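Local coordinates for protein transcriptional regulator PA3341 (Pseudomonas aeruginosa, PDB 2FBH) that probably binds DNA as a dimeric transcriptional regulator of the MarR family, and binds zinc in the crystal, at residues L73-L85 with K94-I106. Numbering follows the deposited sequence.
Sequences LDGLESQGLVRRL and KHIVLTPKADVLI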
loop_
_atom_site.group_PDB
_atom_site.type_symbol
_atom_site.label_atom_id
_atom_site.label_comp_id
_atom_site.label_asym_id
_atom_site.label_seq_id
_atom_site.Cartn_x
_atom_site.Cartn_y
_atom_site.Cartn_z
ATOM N N LEU A 73 17.614 -2.487 -5.750
ATOM C CA LEU A 73 18.472 -3.612 -6.117
ATOM C C LEU A 73 19.965 -3.212 -5.920
ATOM O O LEU A 73 20.735 -4.057 -5.494
ATOM C CB LEU A 73 18.213 -4.070 -7.552
ATOM C CG LEU A 73 16.894 -4.849 -7.743
ATOM C CD1 LEU A 73 16.648 -5.012 -9.201
ATOM C CD2 LEU A 73 16.936 -6.235 -7.029
ATOM N N ASP A 74 20.341 -1.970 -6.269
ATOM C CA ASP A 74 21.767 -1.524 -6.081
ATOM C C ASP A 74 22.155 -1.699 -4.603
ATOM O O ASP A 74 23.229 -2.194 -4.259
ATOM C CB ASP A 74 21.967 -0.029 -6.373
ATOM C CG ASP A 74 21.933 0.323 -7.878
ATOM O OD1 ASP A 74 22.091 -0.580 -8.718
ATOM O OD2 ASP A 74 21.686 1.530 -8.170
ATOM N N GLY A 75 21.244 -1.299 -3.722
ATOM C CA GLY A 75 21.427 -1.500 -2.307
ATOM C C GLY A 75 21.648 -2.942 -1.916
ATOM O O GLY A 75 22.608 -3.245 -1.236
ATOM N N LEU A 76 20.793 -3.848 -2.378
ATOM C CA LEU A 76 20.898 -5.208 -1.979
ATOM C C LEU A 76 22.184 -5.845 -2.605
ATOM O O LEU A 76 22.816 -6.651 -2.008
ATOM C CB LEU A 76 19.680 -5.944 -2.557
ATOM C CG LEU A 76 18.376 -5.614 -1.778
ATOM C CD1 LEU A 76 17.242 -6.433 -2.414
ATOM C CD2 LEU A 76 18.547 -5.994 -0.318
ATOM N N GLU A 77 22.465 -5.454 -3.836
ATOM C CA GLU A 77 23.633 -6.003 -4.596
ATOM C C GLU A 77 24.946 -5.543 -3.910
ATOM O O GLU A 77 25.940 -6.325 -3.728
ATOM C CB GLU A 77 23.542 -5.439 -6.010
ATOM C CG GLU A 77 24.448 -6.161 -7.009
ATOM C CD GLU A 77 24.246 -5.628 -8.416
ATOM O OE1 GLU A 77 24.658 -6.370 -9.281
ATOM O OE2 GLU A 77 23.771 -4.463 -8.672
ATOM N N SER A 78 24.947 -4.269 -3.498
ATOM C CA SER A 78 26.076 -3.733 -2.715
ATOM C C SER A 78 26.381 -4.529 -1.438
ATOM O O SER A 78 27.539 -4.647 -1.027
ATOM C CB SER A 78 25.871 -2.243 -2.380
ATOM O OG SER A 78 24.909 -2.061 -1.338
ATOM N N GLN A 79 25.337 -5.100 -0.843
ATOM C CA GLN A 79 25.436 -5.885 0.384
ATOM C C GLN A 79 25.671 -7.390 0.063
ATOM O O GLN A 79 25.734 -8.253 0.969
ATOM C CB GLN A 79 24.173 -5.654 1.281
ATOM C CG GLN A 79 23.778 -4.165 1.690
ATOM C CD GLN A 79 22.287 -3.964 2.264
ATOM O OE1 GLN A 79 21.253 -4.112 1.552
ATOM N NE2 GLN A 79 22.202 -3.579 3.538
ATOM N N GLY A 80 25.856 -7.723 -1.227
ATOM C CA GLY A 80 26.140 -9.101 -1.611
ATOM C C GLY A 80 24.935 -10.051 -1.429
ATOM O O GLY A 80 25.123 -11.259 -1.268
ATOM N N LEU A 81 23.729 -9.493 -1.446
ATOM C CA LEU A 81 22.495 -10.286 -1.206
ATOM C C LEU A 81 21.843 -10.761 -2.514
ATOM O O LEU A 81 21.108 -11.797 -2.554
ATOM C CB LEU A 81 21.501 -9.492 -0.351
ATOM C CG LEU A 81 22.041 -9.133 1.031
ATOM C CD1 LEU A 81 21.057 -8.146 1.773
ATOM C CD2 LEU A 81 22.367 -10.356 1.916
ATOM N N VAL A 82 22.040 -9.986 -3.584
ATOM C CA VAL A 82 21.531 -10.388 -4.881
ATOM C C VAL A 82 22.600 -10.276 -5.970
ATOM O O VAL A 82 23.561 -9.544 -5.796
ATOM C CB VAL A 82 20.319 -9.548 -5.364
ATOM C CG1 VAL A 82 19.081 -9.620 -4.311
ATOM C CG2 VAL A 82 20.653 -8.122 -5.588
ATOM N N ARG A 83 22.389 -11.005 -7.067
ATOM C CA ARG A 83 23.142 -10.836 -8.333
ATOM C C ARG A 83 22.166 -10.700 -9.468
ATOM O O ARG A 83 20.993 -11.161 -9.369
ATOM C CB ARG A 83 24.085 -12.014 -8.567
ATOM C CG ARG A 83 25.144 -12.102 -7.487
ATOM C CD ARG A 83 26.092 -13.187 -7.782
ATOM N NE ARG A 83 26.978 -12.865 -8.920
ATOM C CZ ARG A 83 27.662 -13.794 -9.570
ATOM N NH1 ARG A 83 28.448 -13.486 -10.608
ATOM N NH2 ARG A 83 27.512 -15.042 -9.192
ATOM N N ARG A 84 22.597 -9.991 -10.519
ATOM C CA ARG A 84 21.827 -9.944 -11.762
ATOM C C ARG A 84 22.553 -10.758 -12.817
ATOM O O ARG A 84 23.677 -10.400 -13.199
ATOM C CB ARG A 84 21.661 -8.504 -12.186
ATOM C CG ARG A 84 21.064 -7.680 -11.079
ATOM C CD ARG A 84 21.206 -6.282 -11.512
ATOM N NE ARG A 84 21.611 -5.443 -10.409
ATOM C CZ ARG A 84 21.018 -4.305 -10.103
ATOM N NH1 ARG A 84 20.001 -3.901 -10.837
ATOM N NH2 ARG A 84 21.459 -3.570 -9.086
ATOM N N LEU A 85 21.917 -11.849 -13.262
ATOM C CA LEU A 85 22.566 -12.957 -13.983
ATOM C C LEU A 85 21.700 -13.440 -15.145
ATOM O O LEU A 85 20.500 -13.222 -15.142
ATOM C CB LEU A 85 22.838 -14.161 -13.065
ATOM C CG LEU A 85 24.044 -14.092 -12.117
ATOM C CD1 LEU A 85 24.073 -15.292 -11.147
ATOM C CD2 LEU A 85 25.342 -14.060 -12.910
ATOM N N LYS A 94 18.990 -10.057 -17.723
ATOM C CA LYS A 94 19.432 -10.222 -16.360
ATOM C C LYS A 94 18.211 -10.640 -15.524
ATOM O O LYS A 94 17.098 -10.051 -15.649
ATOM C CB LYS A 94 20.136 -8.953 -15.843
ATOM C CG LYS A 94 21.676 -9.009 -15.909
ATOM C CD LYS A 94 22.207 -8.388 -17.181
ATOM C CE LYS A 94 21.849 -6.904 -17.269
ATOM N NZ LYS A 94 21.554 -6.495 -18.688
ATOM N N HIS A 95 18.425 -11.693 -14.729
ATOM C CA HIS A 95 17.460 -12.171 -13.777
ATOM C C HIS A 95 18.043 -11.959 -12.399
ATOM O O HIS A 95 19.276 -11.927 -12.235
ATOM C CB HIS A 95 17.162 -13.635 -14.034
ATOM C CG HIS A 95 16.406 -13.855 -15.309
ATOM N ND1 HIS A 95 17.012 -13.803 -16.553
ATOM C CD2 HIS A 95 15.088 -14.065 -15.539
ATOM C CE1 HIS A 95 16.097 -14.002 -17.490
ATOM N NE2 HIS A 95 14.923 -14.175 -16.902
ATOM N N ILE A 96 17.173 -11.742 -11.427
ATOM C CA ILE A 96 17.672 -11.367 -10.111
ATOM C C ILE A 96 17.713 -12.628 -9.305
ATOM O O ILE A 96 16.743 -13.344 -9.216
ATOM C CB ILE A 96 16.837 -10.241 -9.488
ATOM C CG1 ILE A 96 16.903 -9.026 -10.421
ATOM C CG2 ILE A 96 17.447 -9.888 -8.129
ATOM C CD1 ILE A 96 15.642 -8.615 -10.890
ATOM N N VAL A 97 18.861 -12.951 -8.761
ATOM C CA VAL A 97 19.036 -14.181 -8.049
ATOM C C VAL A 97 19.567 -13.848 -6.645
ATOM O O VAL A 97 20.435 -12.977 -6.483
ATOM C CB VAL A 97 20.066 -15.103 -8.790
ATOM C CG1 VAL A 97 20.228 -16.418 -8.050
ATOM C CG2 VAL A 97 19.630 -15.327 -10.254
ATOM N N LEU A 98 19.110 -14.583 -5.640
ATOM C CA LEU A 98 19.713 -14.494 -4.319
ATOM C C LEU A 98 21.054 -15.182 -4.264
ATOM O O LEU A 98 21.279 -16.196 -4.949
ATOM C CB LEU A 98 18.822 -15.189 -3.269
ATOM C CG LEU A 98 17.434 -14.580 -3.108
ATOM C CD1 LEU A 98 16.482 -15.557 -2.341
ATOM C CD2 LEU A 98 17.614 -13.321 -2.277
ATOM N N THR A 99 21.883 -14.711 -3.353
ATOM C CA THR A 99 23.148 -15.358 -3.051
ATOM C C THR A 99 23.046 -16.251 -1.811
ATOM O O THR A 99 22.177 -16.051 -0.949
ATOM C CB THR A 99 24.240 -14.302 -2.730
ATOM O OG1 THR A 99 23.847 -13.576 -1.562
ATOM C CG2 THR A 99 24.467 -13.303 -3.887
ATOM N N PRO A 100 23.961 -17.227 -1.693
ATOM C CA PRO A 100 24.132 -18.021 -0.477
ATOM C C PRO A 100 24.254 -17.134 0.778
ATOM O O PRO A 100 23.641 -17.449 1.793
ATOM C CB PRO A 100 25.428 -18.783 -0.769
ATOM C CG PRO A 100 25.250 -19.114 -2.190
ATOM C CD PRO A 100 24.856 -17.725 -2.763
ATOM N N LYS A 101 24.962 -16.008 0.672
ATOM C CA LYS A 101 25.036 -15.045 1.769
ATOM C C LYS A 101 23.677 -14.658 2.249
ATOM O O LYS A 101 23.510 -14.391 3.437
ATOM C CB LYS A 101 25.757 -13.745 1.392
ATOM C CG LYS A 101 25.881 -12.788 2.609
ATOM C CD LYS A 101 26.681 -11.494 2.334
ATOM C CE LYS A 101 26.407 -10.481 3.492
ATOM N NZ LYS A 101 26.872 -9.058 3.296
ATOM N N ALA A 102 22.726 -14.545 1.330
ATOM C CA ALA A 102 21.424 -14.024 1.682
ATOM C C ALA A 102 20.631 -15.029 2.518
ATOM O O ALA A 102 19.615 -14.648 3.103
ATOM C CB ALA A 102 20.631 -13.680 0.452
ATOM N N ASP A 103 21.040 -16.305 2.560
ATOM C CA ASP A 103 20.104 -17.312 3.136
ATOM C C ASP A 103 19.897 -17.165 4.624
ATOM O O ASP A 103 18.746 -17.359 5.063
ATOM C CB ASP A 103 20.404 -18.782 2.741
ATOM C CG ASP A 103 19.274 -19.783 3.218
ATOM O OD1 ASP A 103 18.126 -19.730 2.657
ATOM O OD2 ASP A 103 19.522 -20.601 4.154
ATOM N N VAL A 104 20.920 -16.845 5.429
ATOM C CA VAL A 104 20.578 -16.698 6.877
ATOM C C VAL A 104 19.669 -15.501 7.049
ATOM O O VAL A 104 18.812 -15.480 7.936
ATOM C CB VAL A 104 21.772 -16.646 7.938
ATOM C CG1 VAL A 104 22.532 -17.974 8.020
ATOM C CG2 VAL A 104 22.694 -15.491 7.706
ATOM N N LEU A 105 19.809 -14.534 6.144
ATOM C CA LEU A 105 18.979 -13.368 6.197
ATOM C C LEU A 105 17.521 -13.686 5.837
ATOM O O LEU A 105 16.615 -13.314 6.591
ATOM C CB LEU A 105 19.522 -12.260 5.269
ATOM C CG LEU A 105 18.658 -11.019 5.247
ATOM C CD1 LEU A 105 18.607 -10.373 6.696
ATOM C CD2 LEU A 105 19.295 -10.063 4.223
ATOM N N ILE A 106 17.292 -14.288 4.680
ATOM C CA ILE A 106 15.928 -14.666 4.270
ATOM C C ILE A 106 15.278 -15.575 5.294
ATOM O O ILE A 106 14.064 -15.430 5.562
ATOM C CB ILE A 106 15.922 -15.451 2.966
ATOM C CG1 ILE A 106 16.482 -14.586 1.820
ATOM C CG2 ILE A 106 14.495 -15.965 2.635
ATOM C CD1 ILE A 106 15.749 -13.436 1.614
#
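The imidazole of His95 has Leu85 O at its edge, near the ring plane, the same carbonyl that accepts from His95 N (2.6 Å). Ala93 O and Arg91 hold the two ring nitrogens. The Arg83 guanidinium carries Leu85 CD2 over one face, offset toward the rim, while the Arg83 side chain crosses that of Thr99 at about a right angle, CG against CG2. Glu77 CD lies at the edge of the Arg84 guanidinium; Arg84 NH2 meets Glu77 OE2 at 2.5 Å from above the carboxylate plane and reaches Asp74 OD1 by a weak, bent bond of the same salt-bridge network. Antiparallel pairing of Arg83 with Val97 and Leu85 with His95 makes the beta hairpin, the wing of this winged-helix fold. Past the Schellman turn at Gly80, Thr99 OG1 donates to Gly80 O at 2.7 Å, in the carbonyl plane, and weakly caps Ala102 N; chi1 of 63° lets it serve both. The extended Lys101 chain delivers NZ to Gln79 O (2.7 Å). Leu81 and Leu105 cross at about a right angle, CD1 to CD2 at 3.6 Å, and Leu73 meets Ile96 tip to tip. Helix 55-62 flanks Leu73 and Ile96 through Leu58, helix 39-48 packs on Val82 and Leu105, and the contact ties the wing to helices 66-78 and 102-120.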